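SusD homolog (Bacteroides thetaiotaomicron, PDB 4MRU) probably binds mucin O-glycans at the bacterial surface as a SusD-family outer-membrane lipoprotein built on a TPR-like helical scaffold. Local coordinates at residues Y292-F302 against Y381-T390; Y371-G380 against S392-W400. All coordinates share one frame; numbering follows the deposited sequence. Where two conformers were deposited one is given.

From the N terminus the chain first reaches 292-302, the loop between strand 289-290 and helix 304-309. It then runs through helices 304-309, 327-339, 348-363 and 368-371 before the long loop that leads to helix 408-423 and contributes the other three segments. Contact 1 brings 381-390 back to 292-302, closing an excursion of 78 residues, half of them helical. Contact 2 pairs 371-380 with 392-400 across 11 residues, and 381-390 is the tip of that small loop. The segments therefore alternate along the chain, and the contacts cross. Contact 2 forms the stem and packs near helices 262-270, 348-363 and 408-423, while contact 1 docks the tip on the loop before helix 304-309.

Contact 1: residues Y292-F302 against Y381-T390; sequences YGMRIGINSPF and YTDPLGSYST. With EDO (1,2-ethanediol), chain I; EDO (1,2-ethanediol), chain K.
Arg295 and Tyr388 approach to 6.3 Å between CA atoms where the irregular loop 292-302 passes 381-390, itself pinched shut by two backbone hydrogen bonds between Tyr381 and Thr390. Tyr388 fills the gap with a broad flat surface. Its CG lies anti to the carbonyl carbon (chi1 -56°), which lays the ring against Ile298; Ile298 CG2 stands 3.6 Å from the ring centroid, almost on the normal, in a CH-pi contact, while Ser387 CB backs the opposite face. A water links the Tyr388 hydroxyl to Asn299 N. A serine in place of Tyr388 would probably leave the Ile298 methyl without its aromatic surface and that water without one partner. Arg295 is long enough to reach round: NH1 donates to Tyr388 O (2.9 Å) near the guanidinium plane, Thr390 CG2 lies over one face, and NH2 bonds Pro444 O. Tyr381, a rigid arm, gives its OH proton to Gly293 O (2.6 Å). Asp383 organises the tip by accepting from Leu385 N at OD1 and from Ser387 N and Tyr388 N at OD2. Pro384, its phi fixed near -60°, and Gly386, accepting positive phi, suit an Asx turn and a type I beta turn that both begin at Asp383.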
loop_
_atom_site.group_PDB
_atom_site.type_symbol
_atom_site.label_atom_id
_atom_site.label_comp_id
_atom_site.label_asym_id
_atom_site.label_seq_id
_atom_site.Cartn_x
_atom_site.Cartn_y
_atom_site.Cartn_z
ATOM N N TYR A 292 -14.394 7.869 15.625
ATOM C CA TYR A 292 -15.034 6.561 15.768
ATOM C C TYR A 292 -14.804 5.730 14.514
ATOM O O TYR A 292 -14.864 6.245 13.378
ATOM C CB TYR A 292 -16.523 6.733 15.995
ATOM C CG TYR A 292 -16.900 7.446 17.262
ATOM C CD1 TYR A 292 -17.042 8.826 17.273
ATOM C CD2 TYR A 292 -17.125 6.749 18.461
ATOM C CE1 TYR A 292 -17.372 9.497 18.424
ATOM C CE2 TYR A 292 -17.508 7.429 19.629
ATOM C CZ TYR A 292 -17.640 8.798 19.596
ATOM O OH TYR A 292 -17.951 9.545 20.723
ATOM N N GLY A 293 -14.544 4.449 14.723
ATOM C CA GLY A 293 -14.253 3.525 13.645
ATOM C C GLY A 293 -15.245 2.405 13.609
ATOM O O GLY A 293 -15.828 2.069 14.640
HETATM N N MSE A 294 -15.454 1.873 12.399
HETATM C CA MSE A 294 -16.378 0.779 12.160
HETATM C C MSE A 294 -15.620 -0.537 12.143
HETATM O O MSE A 294 -14.548 -0.647 11.555
HETATM C CB MSE A 294 -17.069 1.037 10.809
HETATM C CG MSE A 294 -18.139 0.018 10.415
HETATM SE SE MSE A 294 -18.278 -0.123 8.426
HETATM C CE MSE A 294 -18.308 1.775 8.001
ATOM N N ARG A 295 -16.185 -1.552 12.763
ATOM C CA ARG A 295 -15.581 -2.883 12.729
ATOM C C ARG A 295 -15.521 -3.371 11.295
ATOM O O ARG A 295 -16.505 -3.335 10.592
ATOM C CB ARG A 295 -16.349 -3.871 13.590
ATOM C CG ARG A 295 -15.680 -5.241 13.774
ATOM C CD ARG A 295 -14.489 -5.189 14.737
ATOM N NE ARG A 295 -13.938 -6.497 14.845
ATOM C CZ ARG A 295 -14.335 -7.404 15.721
ATOM N NH1 ARG A 295 -15.286 -7.125 16.650
ATOM N NH2 ARG A 295 -13.787 -8.602 15.679
ATOM N N ILE A 296 -14.364 -3.848 10.871
ATOM C CA ILE A 296 -14.216 -4.391 9.510
ATOM C C ILE A 296 -14.531 -5.885 9.473
ATOM O O ILE A 296 -14.023 -6.631 10.284
ATOM C CB ILE A 296 -12.797 -4.143 8.966
ATOM C CG1 ILE A 296 -12.584 -2.644 8.839
ATOM C CG2 ILE A 296 -12.580 -4.849 7.624
ATOM C CD1 ILE A 296 -11.155 -2.251 8.623
ATOM N N GLY A 297 -15.362 -6.277 8.514
ATOM C CA GLY A 297 -15.800 -7.671 8.369
ATOM C C GLY A 297 -17.049 -8.074 9.145
ATOM O O GLY A 297 -17.023 -9.002 9.961
ATOM N N ILE A 298 -18.144 -7.391 8.843
ATOM C CA ILE A 298 -19.381 -7.534 9.516
ATOM C C ILE A 298 -20.525 -7.482 8.501
ATOM O O ILE A 298 -20.301 -7.074 7.389
ATOM C CB ILE A 298 -19.599 -6.376 10.495
ATOM C CG1 ILE A 298 -19.606 -5.040 9.755
ATOM C CG2 ILE A 298 -18.532 -6.398 11.606
ATOM C CD1 ILE A 298 -20.094 -3.863 10.572
ATOM N N ASN A 299 -21.727 -7.879 8.934
ATOM C CA ASN A 299 -22.976 -7.638 8.220
ATOM C C ASN A 299 -23.875 -6.878 9.184
ATOM O O ASN A 299 -24.586 -7.473 9.969
ATOM C CB ASN A 299 -23.638 -8.942 7.753
ATOM C CG ASN A 299 -22.838 -9.719 6.684
ATOM O OD1 ASN A 299 -23.033 -10.920 6.535
ATOM N ND2 ASN A 299 -22.038 -9.054 5.929
ATOM N N SER A 300 -23.785 -5.555 9.203
ATOM C CA SER A 300 -24.524 -4.779 10.187
ATOM C C SER A 300 -26.028 -4.954 10.028
ATOM O O SER A 300 -26.521 -4.956 8.909
ATOM C CB SER A 300 -24.210 -3.282 10.055
ATOM O OG SER A 300 -25.000 -2.496 10.953
ATOM N N PRO A 301 -26.778 -5.012 11.147
ATOM C CA PRO A 301 -28.262 -4.985 11.084
ATOM C C PRO A 301 -28.830 -3.597 11.014
ATOM O O PRO A 301 -30.032 -3.434 10.952
ATOM C CB PRO A 301 -28.670 -5.613 12.417
ATOM C CG PRO A 301 -27.567 -5.201 13.351
ATOM C CD PRO A 301 -26.291 -5.116 12.537
ATOM N N PHE A 302 -27.989 -2.575 11.048
ATOM C CA PHE A 302 -28.472 -1.195 11.000
ATOM C C PHE A 302 -28.591 -0.663 9.564
ATOM O O PHE A 302 -28.327 -1.400 8.596
ATOM C CB PHE A 302 -27.547 -0.357 11.878
ATOM C CG PHE A 302 -27.606 -0.758 13.327
ATOM C CD1 PHE A 302 -28.823 -0.799 14.004
ATOM C CD2 PHE A 302 -26.476 -1.184 13.987
ATOM C CE1 PHE A 302 -28.888 -1.210 15.328
ATOM C CE2 PHE A 302 -26.530 -1.585 15.306
ATOM C CZ PHE A 302 -27.730 -1.586 15.985
ATOM N N TYR A 381 -11.727 -1.609 21.481
ATOM C CA TYR A 381 -12.707 -1.082 20.525
ATOM C C TYR A 381 -14.101 -0.963 21.115
ATOM O O TYR A 381 -14.740 -1.969 21.428
ATOM C CB TYR A 381 -12.782 -1.941 19.274
ATOM C CG TYR A 381 -13.855 -1.421 18.335
ATOM C CD1 TYR A 381 -13.853 -0.118 17.892
ATOM C CD2 TYR A 381 -14.845 -2.252 17.868
ATOM C CE1 TYR A 381 -14.844 0.367 17.051
ATOM C CE2 TYR A 381 -15.851 -1.783 17.054
ATOM C CZ TYR A 381 -15.852 -0.481 16.632
ATOM O OH TYR A 381 -16.853 -0.071 15.771
ATOM N N THR A 382 -14.598 0.262 21.288
ATOM C CA THR A 382 -16.014 0.439 21.684
ATOM C C THR A 382 -16.802 0.876 20.479
ATOM O O THR A 382 -16.604 1.979 19.970
ATOM C CB THR A 382 -16.166 1.448 22.833
ATOM O OG1 THR A 382 -15.370 1.008 23.947
ATOM C CG2 THR A 382 -17.617 1.570 23.272
ATOM N N ASP A 383 -17.697 0.006 20.000
ATOM C CA ASP A 383 -18.590 0.335 18.894
ATOM C C ASP A 383 -19.650 1.296 19.410
ATOM O O ASP A 383 -20.433 0.931 20.274
ATOM C CB ASP A 383 -19.201 -0.940 18.366
ATOM C CG ASP A 383 -20.132 -0.727 17.169
ATOM O OD1 ASP A 383 -20.337 0.438 16.739
ATOM O OD2 ASP A 383 -20.688 -1.759 16.691
ATOM N N PRO A 384 -19.695 2.535 18.898
ATOM C CA PRO A 384 -20.732 3.448 19.381
ATOM C C PRO A 384 -22.153 2.929 19.125
ATOM O O PRO A 384 -23.066 3.338 19.828
ATOM C CB PRO A 384 -20.481 4.736 18.558
ATOM C CG PRO A 384 -19.808 4.223 17.281
ATOM C CD PRO A 384 -18.899 3.148 17.809
ATOM N N LEU A 385 -22.350 2.005 18.179
ATOM C CA LEU A 385 -23.681 1.378 17.994
ATOM C C LEU A 385 -23.875 0.101 18.804
ATOM O O LEU A 385 -24.937 -0.512 18.765
ATOM C CB LEU A 385 -23.953 1.129 16.494
ATOM C CG LEU A 385 -23.972 2.419 15.668
ATOM C CD1 LEU A 385 -24.269 2.106 14.214
ATOM C CD2 LEU A 385 -24.991 3.424 16.187
ATOM N N GLY A 386 -22.849 -0.305 19.531
ATOM C CA GLY A 386 -22.970 -1.385 20.498
ATOM C C GLY A 386 -22.916 -2.821 19.956
ATOM O O GLY A 386 -23.101 -3.766 20.722
ATOM N N SER A 387 -22.642 -2.994 18.668
ATOM C CA SER A 387 -22.730 -4.320 18.050
ATOM C C SER A 387 -21.428 -5.119 18.007
ATOM O O SER A 387 -21.483 -6.334 18.097
ATOM C CB SER A 387 -23.187 -4.213 16.587
ATOM O OG SER A 387 -24.450 -3.633 16.478
ATOM N N TYR A 388 -20.294 -4.468 17.763
ATOM C CA TYR A 388 -19.052 -5.220 17.477
ATOM C C TYR A 388 -17.857 -4.817 18.378
ATOM O O TYR A 388 -16.681 -4.926 17.971
ATOM C CB TYR A 388 -18.688 -5.088 16.009
ATOM C CG TYR A 388 -19.789 -5.527 15.090
ATOM C CD1 TYR A 388 -20.146 -6.867 14.996
ATOM C CD2 TYR A 388 -20.510 -4.615 14.354
ATOM C CE1 TYR A 388 -21.196 -7.278 14.180
ATOM C CE2 TYR A 388 -21.557 -5.005 13.539
ATOM C CZ TYR A 388 -21.887 -6.350 13.439
ATOM O OH TYR A 388 -22.909 -6.755 12.619
ATOM N N SER A 389 -18.169 -4.382 19.593
ATOM C CA SER A 389 -17.131 -3.998 20.549
ATOM C C SER A 389 -16.229 -5.148 20.827
ATOM O O SER A 389 -16.665 -6.296 20.848
ATOM C CB SER A 389 -17.739 -3.515 21.852
ATOM O OG SER A 389 -18.456 -2.315 21.596
ATOM N N THR A 390 -14.940 -4.863 21.036
ATOM C CA THR A 390 -14.017 -5.950 21.318
ATOM C C THR A 390 -12.763 -5.409 22.002
ATOM O O THR A 390 -12.584 -4.182 22.135
ATOM C CB THR A 390 -13.687 -6.760 20.005
ATOM O OG1 THR A 390 -13.162 -8.035 20.347
ATOM C CG2 THR A 390 -12.691 -6.088 19.151
HETATM C C1 EDO I . -10.928 3.545 20.514
HETATM O O1 EDO I . -11.388 4.777 21.102
HETATM C C2 EDO I . -12.053 2.825 19.772
HETATM O O2 EDO I . -13.213 2.490 20.596
HETATM C C1 EDO K . -18.147 -10.578 17.468
HETATM O O1 EDO K . -17.020 -11.432 17.848
HETATM C C2 EDO K . -18.211 -9.171 18.112
HETATM O O2 EDO K . -16.950 -8.671 18.649
HETATM O O HOH W 1 -18.624 -1.385 14.008
HETATM O O HOH W 2 -22.444 -9.200 11.546
#

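Contact 2: residues Y371-G380 against S392-W400; sequences YLNSIASPSG and SPANITVKW. With MG (magnesium ion), chain C; EDO (1,2-ethanediol), chain L; EDO (1,2-ethanediol), chain I.
Val398 is the main knob of this contact, pushed into the hollow between the Tyr371 ring and the bend of the chain after it. With CG1 anti to the backbone N (chi1 180°), one methyl, CG1, rests 3.4 Å from Tyr371 O, and the other, CG2, lies over the ring face, 4.1 Å from its centroid. A beta-branched residue suits this corner because its two methyls touch two surfaces at once. The Tyr371 hydroxyl extends past it to Gln418 of helix 408-423. A second bump is Pro378, a compact ring set against the opposing backbone: its CD meets Ile396 O at 3.2 Å and Ala394 O at 3.4 Å, and Tyr267 of helix 262-270 touches it too. Between these bumps the two irregular segments run close without regular backbone pairing, and a water bridges them, donating to Ala376 O, accepting from Val398 N and bonding Ser374 OG. Thr397 tucks its CG2 methyl beside Ile375 O (3.4 Å).

Direct backbone pairing comes at Ser374, whose O accepts from Lys399 N (3.0 Å) in the carbonyl plane. Next to it, Lys399 CA approaches Leu372 O at 3.3 Å in a CA-H...O contact, while the aliphatic part of Lys399 runs beside Ile375 CG2. The segments thus form an irregular antiparallel stem. At its far end, the type I beta turn Tyr371-Ser374 presents Asn373, whose OD1 binds the magnesium ion (2.1 Å); five waters complete a six-coordinate site at the protein's edge.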
loop_
_atom_site.group_PDB
_atom_site.type_symbol
_atom_site.label_atom_id
_atom_site.label_comp_id
_atom_site.label_asym_id
_atom_site.label_seq_id
_atom_site.Cartn_x
_atom_site.Cartn_y
_atom_site.Cartn_z
ATOM N N TYR A 371 5.135 12.691 21.802
ATOM C CA TYR A 371 4.473 11.484 21.297
ATOM C C TYR A 371 5.456 10.300 21.250
ATOM O O TYR A 371 5.147 9.191 21.633
ATOM C CB TYR A 371 3.892 11.770 19.902
ATOM C CG TYR A 371 3.239 10.597 19.177
ATOM C CD1 TYR A 371 1.886 10.316 19.361
ATOM C CD2 TYR A 371 3.946 9.825 18.287
ATOM C CE1 TYR A 371 1.262 9.285 18.715
ATOM C CE2 TYR A 371 3.316 8.773 17.583
ATOM C CZ TYR A 371 1.975 8.528 17.784
ATOM O OH TYR A 371 1.359 7.497 17.104
ATOM N N LEU A 372 6.678 10.587 20.873
ATOM C CA LEU A 372 7.725 9.559 20.779
ATOM C C LEU A 372 8.114 8.938 22.123
ATOM O O LEU A 372 8.732 7.891 22.143
ATOM C CB LEU A 372 8.975 10.162 20.108
ATOM C CG LEU A 372 8.951 10.230 18.581
ATOM C CD1 LEU A 372 10.138 11.032 18.110
ATOM C CD2 LEU A 372 8.961 8.842 18.015
ATOM N N ASN A 373 7.732 9.551 23.234
ATOM C CA ASN A 373 7.934 8.943 24.525
ATOM C C ASN A 373 6.692 8.343 25.125
ATOM O O ASN A 373 6.666 8.021 26.317
ATOM C CB ASN A 373 8.499 9.992 25.473
ATOM C CG ASN A 373 9.910 10.372 25.096
ATOM O OD1 ASN A 373 10.736 9.537 24.795
ATOM N ND2 ASN A 373 10.176 11.677 25.085
ATOM N N SER A 374 5.641 8.205 24.324
ATOM C CA SER A 374 4.379 7.710 24.829
ATOM C C SER A 374 4.490 6.239 25.191
ATOM O O SER A 374 5.102 5.438 24.454
ATOM C CB SER A 374 3.262 7.892 23.782
ATOM O OG SER A 374 2.077 7.237 24.191
ATOM N N ILE A 375 3.862 5.879 26.316
ATOM C CA ILE A 375 3.750 4.472 26.735
ATOM C C ILE A 375 2.297 4.044 26.807
ATOM O O ILE A 375 1.980 3.049 27.415
ATOM C CB ILE A 375 4.481 4.240 28.066
ATOM C CG1 ILE A 375 3.952 5.143 29.186
ATOM C CG2 ILE A 375 5.971 4.451 27.840
ATOM C CD1 ILE A 375 4.461 4.718 30.559
ATOM N N ALA A 376 1.417 4.807 26.136
ATOM C CA ALA A 376 -0.005 4.446 26.056
ATOM C C ALA A 376 -0.213 3.275 25.106
ATOM O O ALA A 376 0.464 3.176 24.094
ATOM C CB ALA A 376 -0.830 5.625 25.574
ATOM N N SER A 377 -1.155 2.411 25.439
ATOM C CA SER A 377 -1.491 1.264 24.615
ATOM C C SER A 377 -2.583 1.609 23.616
ATOM O O SER A 377 -3.408 2.478 23.884
ATOM C CB SER A 377 -1.981 0.103 25.474
ATOM O OG SER A 377 -0.848 -0.583 25.995
ATOM N N PRO A 378 -2.643 0.868 22.508
ATOM C CA PRO A 378 -3.808 0.976 21.623
ATOM C C PRO A 378 -5.085 0.688 22.418
ATOM O O PRO A 378 -5.064 -0.082 23.367
ATOM C CB PRO A 378 -3.536 -0.081 20.566
ATOM C CG PRO A 378 -2.024 -0.170 20.535
ATOM C CD PRO A 378 -1.629 -0.064 21.974
ATOM N N SER A 379 -6.163 1.375 22.101
ATOM C CA SER A 379 -7.362 1.242 22.909
ATOM C C SER A 379 -8.130 -0.041 22.576
ATOM O O SER A 379 -8.016 -0.597 21.471
ATOM C CB SER A 379 -8.272 2.443 22.697
ATOM O OG SER A 379 -7.760 3.547 23.387
ATOM N N GLY A 380 -8.943 -0.474 23.522
ATOM C CA GLY A 380 -10.008 -1.422 23.220
ATOM C C GLY A 380 -10.997 -0.790 22.226
ATOM O O GLY A 380 -11.090 0.426 22.117
ATOM N N SER A 392 -8.623 -4.709 22.720
ATOM C CA SER A 392 -7.610 -4.042 21.998
ATOM C C SER A 392 -6.890 -4.988 21.029
ATOM O O SER A 392 -6.622 -6.110 21.359
ATOM C CB SER A 392 -6.579 -3.492 23.001
ATOM O OG SER A 392 -5.535 -2.912 22.277
ATOM N N PRO A 393 -6.457 -4.488 19.864
ATOM C CA PRO A 393 -5.723 -5.322 18.915
ATOM C C PRO A 393 -4.265 -5.597 19.293
ATOM O O PRO A 393 -3.693 -6.570 18.790
ATOM C CB PRO A 393 -5.757 -4.496 17.626
ATOM C CG PRO A 393 -5.905 -3.084 18.089
ATOM C CD PRO A 393 -6.753 -3.152 19.320
ATOM N N ALA A 394 -3.668 -4.748 20.146
ATOM C CA ALA A 394 -2.230 -4.840 20.455
ATOM C C ALA A 394 -1.898 -4.091 21.708
ATOM O O ALA A 394 -2.684 -3.245 22.171
ATOM C CB ALA A 394 -1.413 -4.287 19.285
ATOM N N ASN A 395 -0.713 -4.333 22.252
ATOM C CA ASN A 395 -0.260 -3.525 23.381
ATOM C C ASN A 395 0.987 -2.700 23.046
ATOM O O ASN A 395 1.475 -1.985 23.888
ATOM C CB ASN A 395 -0.049 -4.402 24.609
ATOM C CG ASN A 395 1.162 -5.291 24.500
ATOM O OD1 ASN A 395 1.822 -5.395 23.458
ATOM N ND2 ASN A 395 1.489 -5.920 25.610
ATOM N N ILE A 396 1.420 -2.731 21.794
ATOM C CA ILE A 396 2.597 -1.993 21.338
ATOM C C ILE A 396 2.493 -0.488 21.603
ATOM O O ILE A 396 1.515 0.160 21.276
ATOM C CB ILE A 396 2.904 -2.234 19.826
ATOM C CG1 ILE A 396 4.297 -1.680 19.416
ATOM C CG2 ILE A 396 1.821 -1.652 18.926
ATOM C CD1 ILE A 396 5.459 -2.378 20.087
ATOM N N THR A 397 3.540 0.061 22.202
ATOM C CA THR A 397 3.605 1.492 22.472
ATOM C C THR A 397 4.497 2.184 21.502
ATOM O O THR A 397 5.268 1.550 20.752
ATOM C CB THR A 397 4.153 1.740 23.878
ATOM O OG1 THR A 397 5.471 1.238 23.938
ATOM C CG2 THR A 397 3.303 1.035 24.964
ATOM N N VAL A 398 4.444 3.505 21.517
ATOM C CA VAL A 398 5.292 4.305 20.612
ATOM C C VAL A 398 6.755 4.359 21.053
ATOM O O VAL A 398 7.667 4.256 20.225
ATOM C CB VAL A 398 4.804 5.751 20.489
ATOM C CG1 VAL A 398 5.714 6.535 19.544
ATOM C CG2 VAL A 398 3.359 5.793 19.993
ATOM N N LYS A 399 6.976 4.474 22.349
ATOM C CA LYS A 399 8.336 4.684 22.857
ATOM C C LYS A 399 9.290 3.523 22.498
ATOM O O LYS A 399 9.026 2.351 22.784
ATOM C CB LYS A 399 8.313 4.929 24.371
ATOM C CG LYS A 399 9.660 5.317 25.003
ATOM C CD LYS A 399 9.517 5.596 26.491
ATOM C CE LYS A 399 10.796 6.105 27.142
ATOM N NZ LYS A 399 11.864 5.066 27.062
ATOM N N TRP A 400 10.428 3.885 21.927
ATOM C CA TRP A 400 11.473 2.911 21.526
ATOM C C TRP A 400 11.953 2.038 22.694
ATOM O O TRP A 400 12.130 2.515 23.816
ATOM C CB TRP A 400 12.654 3.642 20.860
ATOM C CG TRP A 400 13.706 2.724 20.294
ATOM C CD1 TRP A 400 14.886 2.356 20.884
ATOM C CD2 TRP A 400 13.650 2.039 19.046
ATOM N NE1 TRP A 400 15.558 1.484 20.076
ATOM C CE2 TRP A 400 14.827 1.299 18.928
ATOM C CE3 TRP A 400 12.707 1.977 18.018
ATOM C CZ2 TRP A 400 15.106 0.511 17.804
ATOM C CZ3 TRP A 400 13.007 1.232 16.869
ATOM C CH2 TRP A 400 14.183 0.514 16.781
HETATM MG MG MG C . 12.792 9.316 24.192
HETATM C C1 EDO L . 10.236 1.741 27.993
HETATM O O1 EDO L . 11.085 2.176 26.902
HETATM C C2 EDO L . 10.654 2.287 29.357
HETATM O O2 EDO L . 10.771 3.728 29.376
HETATM C C1 EDO I . -10.928 3.545 20.514
HETATM O O1 EDO I . -11.388 4.777 21.102
HETATM C C2 EDO I . -12.053 2.825 19.772
HETATM O O2 EDO I . -13.213 2.490 20.596
HETATM O O HOH W 3 11.020 6.816 21.148
HETATM O O HOH W 4 13.142 11.305 24.824
HETATM O O HOH W 5 2.366 4.697 23.141
HETATM O O HOH W 6 13.180 8.476 26.150
HETATM O O HOH W 7 12.448 7.413 23.407
HETATM O O HOH W 8 14.851 9.164 23.631
HETATM O O HOH W 9 12.313 10.051 22.280
#